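Local coordinates for protein fatty acid CoA ligase (PDB 6SQ8) that belongs to the ANL superfamily of AMP-binding enzymes and is seen here with adenosine monophosphate bound, at residues 6-10 and 211-215. Sequence-based numbering, arbitrary orientation.
Sequences YARRV and QCTLA
Gln211 OE1 sits at the edge of the Tyr6 ring, near the ring plane, while Val10 CG2, from the next turn of the same helix as Tyr6, lies 3.7 Å above one face of that ring, nearer its edge than its centre. At the edge Tyr6 OH donates a hydrogen bond of 2.7 Å to Gln211 OE1. The hydroxyl stands 40° out of the carbonyl plane, above the amide, and so does not approach along a lone pair. Ring and amide planes are 67° apart, and the two side chains cross at about a right angle. In Tyr6 CG lies anti to the backbone N, which carries the phenol end to the second helix although its CB bond starts out alongside that helix rather than at it. The Gln211 amide is fixed at its other end too, since NE2 bonds Gln71 OE1 on helix 61-72, and both polar atoms of this buried group have partners.

Beyond the phenol the direct side-chain contacts are mostly apolar. Val10 CG1 lies 4.0 Å from Leu214 CB, and Ala215 CB approaches Val10 CA to 3.9 Å. The small methyl of Ala215 is consistent with the close backbones here, Val10 CA to Ala215 CA being 4.1 Å against 9.4 Å between the segment axes. At the partly exposed margin, a water lying in the plane of the Arg9 guanidinium accepts from NE and donates to Ala215 O, bridging the two helices. Arg9 is held more directly by helix 175-189, through a salt bridge from NH2 to Asp183 and a hydrogen bond from NH1 to Ser179.

With axes 59° apart, the segments join the N-terminal helix 5-13 to the C-terminal end of helix 205-215, a helix-helix packing within the large N-terminal domain of the ANL fold.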
loop_
_atom_site.group_PDB
_atom_site.type_symbol
_atom_site.label_atom_id
_atom_site.label_comp_id
_atom_site.label_asym_id
_atom_site.label_seq_id
_atom_site.Cartn_x
_atom_site.Cartn_y
_atom_site.Cartn_z
ATOM N N TYR A 6 12.363 -12.699 -12.919
ATOM C CA TYR A 6 11.646 -12.402 -11.670
ATOM C C TYR A 6 10.788 -13.601 -11.238
ATOM O O TYR A 6 10.994 -14.145 -10.154
ATOM C CB TYR A 6 10.788 -11.135 -11.772
ATOM C CG TYR A 6 9.989 -10.875 -10.519
ATOM C CD1 TYR A 6 10.628 -10.703 -9.297
ATOM C CD2 TYR A 6 8.605 -10.855 -10.533
ATOM C CE1 TYR A 6 9.917 -10.519 -8.122
ATOM C CE2 TYR A 6 7.876 -10.661 -9.372
ATOM C CZ TYR A 6 8.535 -10.504 -8.162
ATOM O OH TYR A 6 7.835 -10.306 -7.011
ATOM N N ALA A 7 9.843 -14.001 -12.085
ATOM C CA ALA A 7 8.978 -15.134 -11.784
ATOM C C ALA A 7 9.827 -16.340 -11.365
ATOM O O ALA A 7 9.498 -17.030 -10.404
ATOM C CB ALA A 7 8.100 -15.458 -12.972
ATOM N N ARG A 8 10.927 -16.581 -12.082
ATOM C CA ARG A 8 11.817 -17.713 -11.796
ATOM C C ARG A 8 12.447 -17.520 -10.412
ATOM O O ARG A 8 12.592 -18.481 -9.679
ATOM C CB ARG A 8 12.899 -17.880 -12.880
ATOM C CG ARG A 8 13.658 -19.208 -12.835
ATOM C CD ARG A 8 14.938 -19.252 -13.668
ATOM N NE ARG A 8 16.143 -18.823 -12.944
ATOM C CZ ARG A 8 17.155 -19.621 -12.610
ATOM N NH1 ARG A 8 17.074 -20.926 -12.827
ATOM N NH2 ARG A 8 18.274 -19.106 -12.109
ATOM N N ARG A 9 12.828 -16.279 -10.074
ATOM C CA ARG A 9 13.447 -15.984 -8.770
ATOM C C ARG A 9 12.505 -16.401 -7.644
ATOM O O ARG A 9 12.948 -16.977 -6.631
ATOM C CB ARG A 9 13.792 -14.501 -8.604
ATOM C CG ARG A 9 14.549 -14.186 -7.318
ATOM C CD ARG A 9 14.726 -12.694 -7.128
ATOM N NE ARG A 9 15.348 -12.374 -5.846
ATOM C CZ ARG A 9 15.938 -11.221 -5.573
ATOM N NH1 ARG A 9 15.868 -10.207 -6.427
ATOM N NH2 ARG A 9 16.612 -11.099 -4.447
ATOM N N VAL A 10 11.218 -16.095 -7.827
ATOM C CA VAL A 10 10.222 -16.373 -6.818
ATOM C C VAL A 10 10.050 -17.893 -6.723
ATOM O O VAL A 10 10.204 -18.463 -5.649
ATOM C CB VAL A 10 8.899 -15.657 -7.128
ATOM C CG1 VAL A 10 7.860 -15.983 -6.077
ATOM C CG2 VAL A 10 9.071 -14.139 -7.281
ATOM N N GLN A 211 5.051 -12.649 -2.661
ATOM C CA GLN A 211 6.127 -13.048 -3.582
ATOM C C GLN A 211 7.496 -12.868 -2.912
ATOM O O GLN A 211 8.333 -13.766 -3.000
ATOM C CB GLN A 211 6.008 -12.300 -4.911
ATOM C CG GLN A 211 4.912 -12.880 -5.793
ATOM C CD GLN A 211 4.871 -12.334 -7.197
ATOM O OE1 GLN A 211 5.332 -11.221 -7.483
ATOM N NE2 GLN A 211 4.248 -13.111 -8.068
ATOM N N CYS A 212 7.708 -11.731 -2.227
ATOM C CA CYS A 212 8.929 -11.510 -1.459
ATOM C C CYS A 212 9.119 -12.640 -0.442
ATOM O O CYS A 212 10.201 -13.157 -0.272
ATOM C CB CYS A 212 8.891 -10.165 -0.751
ATOM S SG CYS A 212 9.001 -8.777 -1.900
ATOM N N THR A 213 8.039 -13.020 0.232
ATOM C CA THR A 213 8.072 -14.041 1.267
ATOM C C THR A 213 8.471 -15.385 0.647
ATOM O O THR A 213 9.341 -16.094 1.188
ATOM C CB THR A 213 6.735 -14.115 2.006
ATOM O OG1 THR A 213 6.562 -12.820 2.572
ATOM C CG2 THR A 213 6.685 -15.181 3.077
ATOM N N LEU A 214 7.850 -15.730 -0.488
ATOM C CA LEU A 214 8.140 -17.001 -1.141
ATOM C C LEU A 214 9.600 -17.025 -1.611
ATOM O O LEU A 214 10.305 -17.998 -1.366
ATOM C CB LEU A 214 7.177 -17.211 -2.305
ATOM C CG LEU A 214 5.738 -17.561 -1.923
ATOM C CD1 LEU A 214 4.838 -17.588 -3.146
ATOM C CD2 LEU A 214 5.678 -18.900 -1.221
ATOM N N ALA A 215 10.047 -15.931 -2.235
ATOM C CA ALA A 215 11.334 -15.861 -2.902
ATOM C C ALA A 215 12.485 -16.027 -1.915
ATOM O O ALA A 215 13.576 -16.432 -2.306
ATOM C CB ALA A 215 11.446 -14.547 -3.633
HETATM O O HOH W 1 15.566 -14.698 -4.029
#